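Local coordinates for alpha-/beta-galactoside alpha-2,3-sialyltransferase (Photobacterium phosphoreum, PDB 2ZWI), which probably transfers sialic acid from a CMP-linked donor to galactosides in alpha-2,3 linkage, and binds CMP and a zinc ion, at residues A[140-145]-A[150-155]; A[48-53]-A[211-216]. All blocks are in the same frame, centred on the assembly; numbering follows the deposited sequence.

Contact 1: A[140-145]-A[150-155]; sequences DNIQSS and QPFDNS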
# COMPACT_ATOMS: atom_id res chain seq x y z
N ASP A 140 2.73 6.60 -25.64
CA ASP A 140 2.03 7.77 -26.19
C ASP A 140 0.93 8.30 -25.28
O ASP A 140 0.74 9.52 -25.21
CB ASP A 140 1.45 7.48 -27.59
CG ASP A 140 2.47 7.64 -28.71
OD1 ASP A 140 3.51 8.32 -28.52
OD2 ASP A 140 2.21 7.11 -29.82
N ASN A 141 0.19 7.40 -24.63
CA ASN A 141 -0.82 7.77 -23.62
C ASN A 141 -0.21 8.65 -22.54
O ASN A 141 -0.74 9.72 -22.20
CB ASN A 141 -1.39 6.54 -22.90
CG ASN A 141 -2.33 5.69 -23.75
OD1 ASN A 141 -2.81 6.11 -24.81
ND2 ASN A 141 -2.61 4.48 -23.25
N ILE A 142 0.90 8.17 -21.97
CA ILE A 142 1.57 8.85 -20.86
C ILE A 142 2.18 10.18 -21.32
O ILE A 142 2.04 11.20 -20.66
CB ILE A 142 2.68 7.95 -20.24
CG1 ILE A 142 2.06 6.67 -19.65
CG2 ILE A 142 3.51 8.72 -19.19
CD1 ILE A 142 3.05 5.54 -19.54
N GLN A 143 2.86 10.16 -22.46
CA GLN A 143 3.45 11.37 -23.01
C GLN A 143 2.38 12.43 -23.30
O GLN A 143 2.58 13.59 -22.96
CB GLN A 143 4.31 11.06 -24.24
CG GLN A 143 5.17 12.24 -24.72
CD GLN A 143 6.20 12.69 -23.69
OE1 GLN A 143 7.08 11.91 -23.29
NE2 GLN A 143 6.12 13.94 -23.27
N SER A 144 1.25 12.02 -23.89
CA SER A 144 0.13 12.94 -24.16
C SER A 144 -0.44 13.59 -22.91
O SER A 144 -0.78 14.78 -22.92
CB SER A 144 -1.00 12.23 -24.91
OG SER A 144 -0.56 11.68 -26.12
N SER A 145 -0.55 12.81 -21.83
CA SER A 145 -0.92 13.32 -20.51
C SER A 145 0.07 14.34 -19.97
O SER A 145 -0.33 15.35 -19.38
CB SER A 145 -1.05 12.17 -19.51
OG SER A 145 -2.19 11.39 -19.81
N GLN A 150 -4.32 15.07 -23.44
CA GLN A 150 -5.29 14.04 -23.09
C GLN A 150 -5.31 13.84 -21.57
O GLN A 150 -4.30 14.07 -20.90
CB GLN A 150 -4.93 12.71 -23.78
CG GLN A 150 -3.72 12.00 -23.15
CD GLN A 150 -3.68 10.50 -23.39
OE1 GLN A 150 -3.84 10.04 -24.52
NE2 GLN A 150 -3.47 9.73 -22.32
N PRO A 151 -6.46 13.42 -21.01
CA PRO A 151 -6.47 13.11 -19.58
C PRO A 151 -5.72 11.79 -19.31
O PRO A 151 -5.50 11.00 -20.24
CB PRO A 151 -7.96 12.96 -19.26
CG PRO A 151 -8.55 12.48 -20.54
CD PRO A 151 -7.78 13.17 -21.63
N PHE A 152 -5.33 11.55 -18.06
CA PHE A 152 -4.60 10.33 -17.73
C PHE A 152 -5.53 9.22 -17.25
O PHE A 152 -6.20 9.35 -16.22
CB PHE A 152 -3.48 10.60 -16.71
CG PHE A 152 -2.66 9.38 -16.38
CD1 PHE A 152 -1.65 8.95 -17.25
CD2 PHE A 152 -2.92 8.64 -15.23
CE1 PHE A 152 -0.89 7.82 -16.96
CE2 PHE A 152 -2.17 7.50 -14.94
CZ PHE A 152 -1.16 7.09 -15.81
N ASP A 153 -5.56 8.13 -18.01
CA ASP A 153 -6.31 6.93 -17.64
C ASP A 153 -5.40 6.00 -16.84
O ASP A 153 -4.38 5.55 -17.35
CB ASP A 153 -6.82 6.22 -18.89
CG ASP A 153 -7.72 5.03 -18.56
OD1 ASP A 153 -7.78 4.08 -19.38
OD2 ASP A 153 -8.35 5.05 -17.48
N ASN A 154 -5.77 5.71 -15.59
CA ASN A 154 -4.92 4.89 -14.73
C ASN A 154 -5.09 3.37 -14.96
O ASN A 154 -5.23 2.58 -14.02
CB ASN A 154 -5.02 5.31 -13.26
CG ASN A 154 -6.37 5.06 -12.65
OD1 ASN A 154 -7.34 4.71 -13.33
ND2 ASN A 154 -6.44 5.20 -11.34
N SER A 155 -5.07 2.98 -16.23
CA SER A 155 -5.12 1.58 -16.61
C SER A 155 -3.77 0.93 -16.27
O SER A 155 -2.78 1.63 -16.06
CB SER A 155 -5.39 1.48 -18.11
OG SER A 155 -4.35 2.12 -18.82
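Ser145 OG accepts a hydrogen bond from the side-chain amide of Gln150, whose NE2 lies 3.3 Å away with an angle of 154° at the hydrogen; the hydroxyl sits 17° out of the amide plane. Gln150 turns back from the loop and runs along the helix. Its stem lies against Ser144 CB, and its NE2 also comes 2.7 Å from Asn141 O, at an angle too poor for a hydrogen bond. Ser144 OG, turned beside its own backbone N (chi1 -58°), reaches back into its own helix and bonds to Asp140 O at 2.7 Å, while Ser144 N approaches that carbonyl from its opposite face.

Two residues on, Phe152 CG stands anti to the backbone N, which brings the ring beside Ser145 and Ile142. Ser145 OG meets the ring edge in plane, 3.6 Å from Phe152 CD1, and Ile142 lies alongside, its CG1 4.2 Å from Phe152 CE1. The contact folds the loop after helix 128-147 back on the last turns of that helix. Asn141 ND2 bonds to Asn158 OD1 of helix 156-159, which Phe152 also touches, and Ser145 and Phe152 pack on Val90 of helix 86-98.

Contact 2: A[48-53]-A[211-216]; sequences ESINGS and KNKFYN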
# COMPACT_ATOMS: atom_id res chain seq x y z
N GLU A 48 12.74 19.50 9.96
CA GLU A 48 14.11 20.01 9.87
C GLU A 48 15.17 18.90 9.89
O GLU A 48 16.21 19.01 9.25
CB GLU A 48 14.39 21.07 10.94
CG GLU A 48 13.88 22.47 10.56
CD GLU A 48 13.81 23.44 11.75
OE1 GLU A 48 13.06 24.44 11.64
OE2 GLU A 48 14.49 23.19 12.79
N SER A 49 14.88 17.81 10.62
CA SER A 49 15.78 16.66 10.68
C SER A 49 15.87 15.90 9.34
O SER A 49 16.85 15.19 9.10
CB SER A 49 15.41 15.72 11.83
OG SER A 49 14.22 15.00 11.55
N ILE A 50 14.87 16.05 8.47
CA ILE A 50 14.92 15.44 7.13
C ILE A 50 15.11 16.46 5.99
O ILE A 50 15.16 16.09 4.81
CB ILE A 50 13.70 14.51 6.86
CG1 ILE A 50 12.39 15.31 6.81
CG2 ILE A 50 13.63 13.39 7.91
CD1 ILE A 50 11.21 14.54 6.20
N ASN A 51 15.23 17.74 6.35
CA ASN A 51 15.33 18.83 5.38
C ASN A 51 14.07 18.90 4.50
O ASN A 51 14.14 19.07 3.27
CB ASN A 51 16.60 18.70 4.51
CG ASN A 51 16.97 19.99 3.81
OD1 ASN A 51 16.43 21.06 4.11
ND2 ASN A 51 17.90 19.90 2.86
N GLY A 52 12.91 18.77 5.14
CA GLY A 52 11.66 18.71 4.41
C GLY A 52 10.77 19.90 4.59
O GLY A 52 10.87 20.62 5.60
N SER A 53 9.90 20.11 3.61
CA SER A 53 8.75 21.01 3.71
C SER A 53 7.50 20.20 3.41
O SER A 53 7.49 19.36 2.51
CB SER A 53 8.85 22.16 2.71
OG SER A 53 9.99 22.96 2.97
N LYS A 211 14.33 4.33 14.40
CA LYS A 211 13.07 3.76 14.90
C LYS A 211 12.17 4.85 15.47
O LYS A 211 10.97 4.90 15.15
CB LYS A 211 13.35 2.68 15.94
CG LYS A 211 13.94 1.41 15.35
CD LYS A 211 14.10 0.33 16.40
CE LYS A 211 14.92 -0.83 15.88
NZ LYS A 211 15.07 -1.86 16.94
N ASN A 212 12.75 5.73 16.28
CA ASN A 212 12.04 6.87 16.87
C ASN A 212 11.47 7.83 15.83
O ASN A 212 10.34 8.30 15.97
CB ASN A 212 12.93 7.62 17.87
CG ASN A 212 13.21 6.81 19.12
OD1 ASN A 212 12.41 5.96 19.52
ND2 ASN A 212 14.36 7.08 19.75
N LYS A 213 12.26 8.10 14.79
CA LYS A 213 11.78 8.90 13.67
C LYS A 213 10.55 8.29 12.99
O LYS A 213 9.64 9.01 12.58
CB LYS A 213 12.90 9.12 12.64
CG LYS A 213 12.63 10.28 11.68
CD LYS A 213 13.87 10.64 10.84
CE LYS A 213 14.98 11.21 11.71
NZ LYS A 213 15.98 11.97 10.90
N PHE A 214 10.52 6.96 12.89
CA PHE A 214 9.36 6.28 12.34
C PHE A 214 8.13 6.48 13.23
O PHE A 214 7.03 6.77 12.72
CB PHE A 214 9.61 4.78 12.07
CG PHE A 214 8.42 4.09 11.43
CD1 PHE A 214 8.26 4.10 10.05
CD2 PHE A 214 7.44 3.49 12.22
CE1 PHE A 214 7.17 3.50 9.44
CE2 PHE A 214 6.32 2.87 11.61
CZ PHE A 214 6.20 2.87 10.22
N TYR A 215 8.31 6.34 14.54
CA TYR A 215 7.23 6.59 15.50
C TYR A 215 6.74 8.02 15.41
O TYR A 215 5.53 8.27 15.46
CB TYR A 215 7.65 6.29 16.93
CG TYR A 215 8.26 4.93 17.15
CD1 TYR A 215 7.87 3.84 16.39
CD2 TYR A 215 9.23 4.74 18.13
CE1 TYR A 215 8.45 2.59 16.58
CE2 TYR A 215 9.80 3.50 18.35
CZ TYR A 215 9.41 2.43 17.57
OH TYR A 215 9.98 1.20 17.79
N ASN A 216 7.67 8.97 15.29
CA ASN A 216 7.32 10.39 15.19
C ASN A 216 6.54 10.75 13.92
O ASN A 216 5.55 11.49 13.98
CB ASN A 216 8.55 11.28 15.35
CG ASN A 216 9.07 11.31 16.78
OD1 ASN A 216 8.32 11.07 17.73
ND2 ASN A 216 10.36 11.62 16.93
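Ile50 and Lys213 make the apolar part of this small contact: Ile50 CG2 lies 4.0 Å from Lys213 CD, the methyl resting against the outer end of the lysine, from CD to NZ. The buried Ile50 also packs on Ile23 of helix 14-26 and Ile34 of strand 31-36, and the lysine stem leans on Ile24 and Leu46, so this side is lined by hydrocarbon. Lys213 leaves its helix with CG anti to the backbone N (chi1 -162°) and then bends about the CG-CD bond (chi3 -67°), which carries the ammonium end across to Ser49.

Helix 44-50 belongs to the right-handed beta-alpha-beta crossover of a Rossmann-like sheet, running from strand 31-36 to its parallel neighbour, the edge strand 52-54. A Schellman motif ends the helix, with Asn51 at positive phi as the C-prime residue: Gly52 N bonds to Leu47 O, accompanied by a weak bond of 3.3 Å from Asn51 N to Glu48 O. The chain thereby turns straight into the strand.

Toward solvent the fit is looser. Lys213 NZ stands 3.6 Å from the hydroxyl OG of exposed Ser49 and 3.8 Å from Ser49 O, with no hydrogen bond across the segments. Ser49 OG is bonded within its own helix, to Leu46 O. Beyond this pair, Asn216 turns its side chain onto Leu46, one helical turn from Lys213.

In the fold
Contacts 1 and 2 lie 35 Å apart between centres, with about 23 Å between their nearest atoms. Contact 1 and segment 48-53 belong to the half of the GT-B fold built on the seven-stranded parallel sheet, but on opposite faces of it, contact 1 lying beyond helix 86-98; helix 208-218 lies in the stretch of chain between the two sheets and packs against helix 14-26. Contact 1 is local, only four residues separating its segments, whereas contact 2 joins parts 158 residues apart in sequence, and contact 1 falls within that span. Neither lies at the zinc or CMP site. Helix 14-26, against which contact 2 packs, begins right after Thr13 of the CMP pocket.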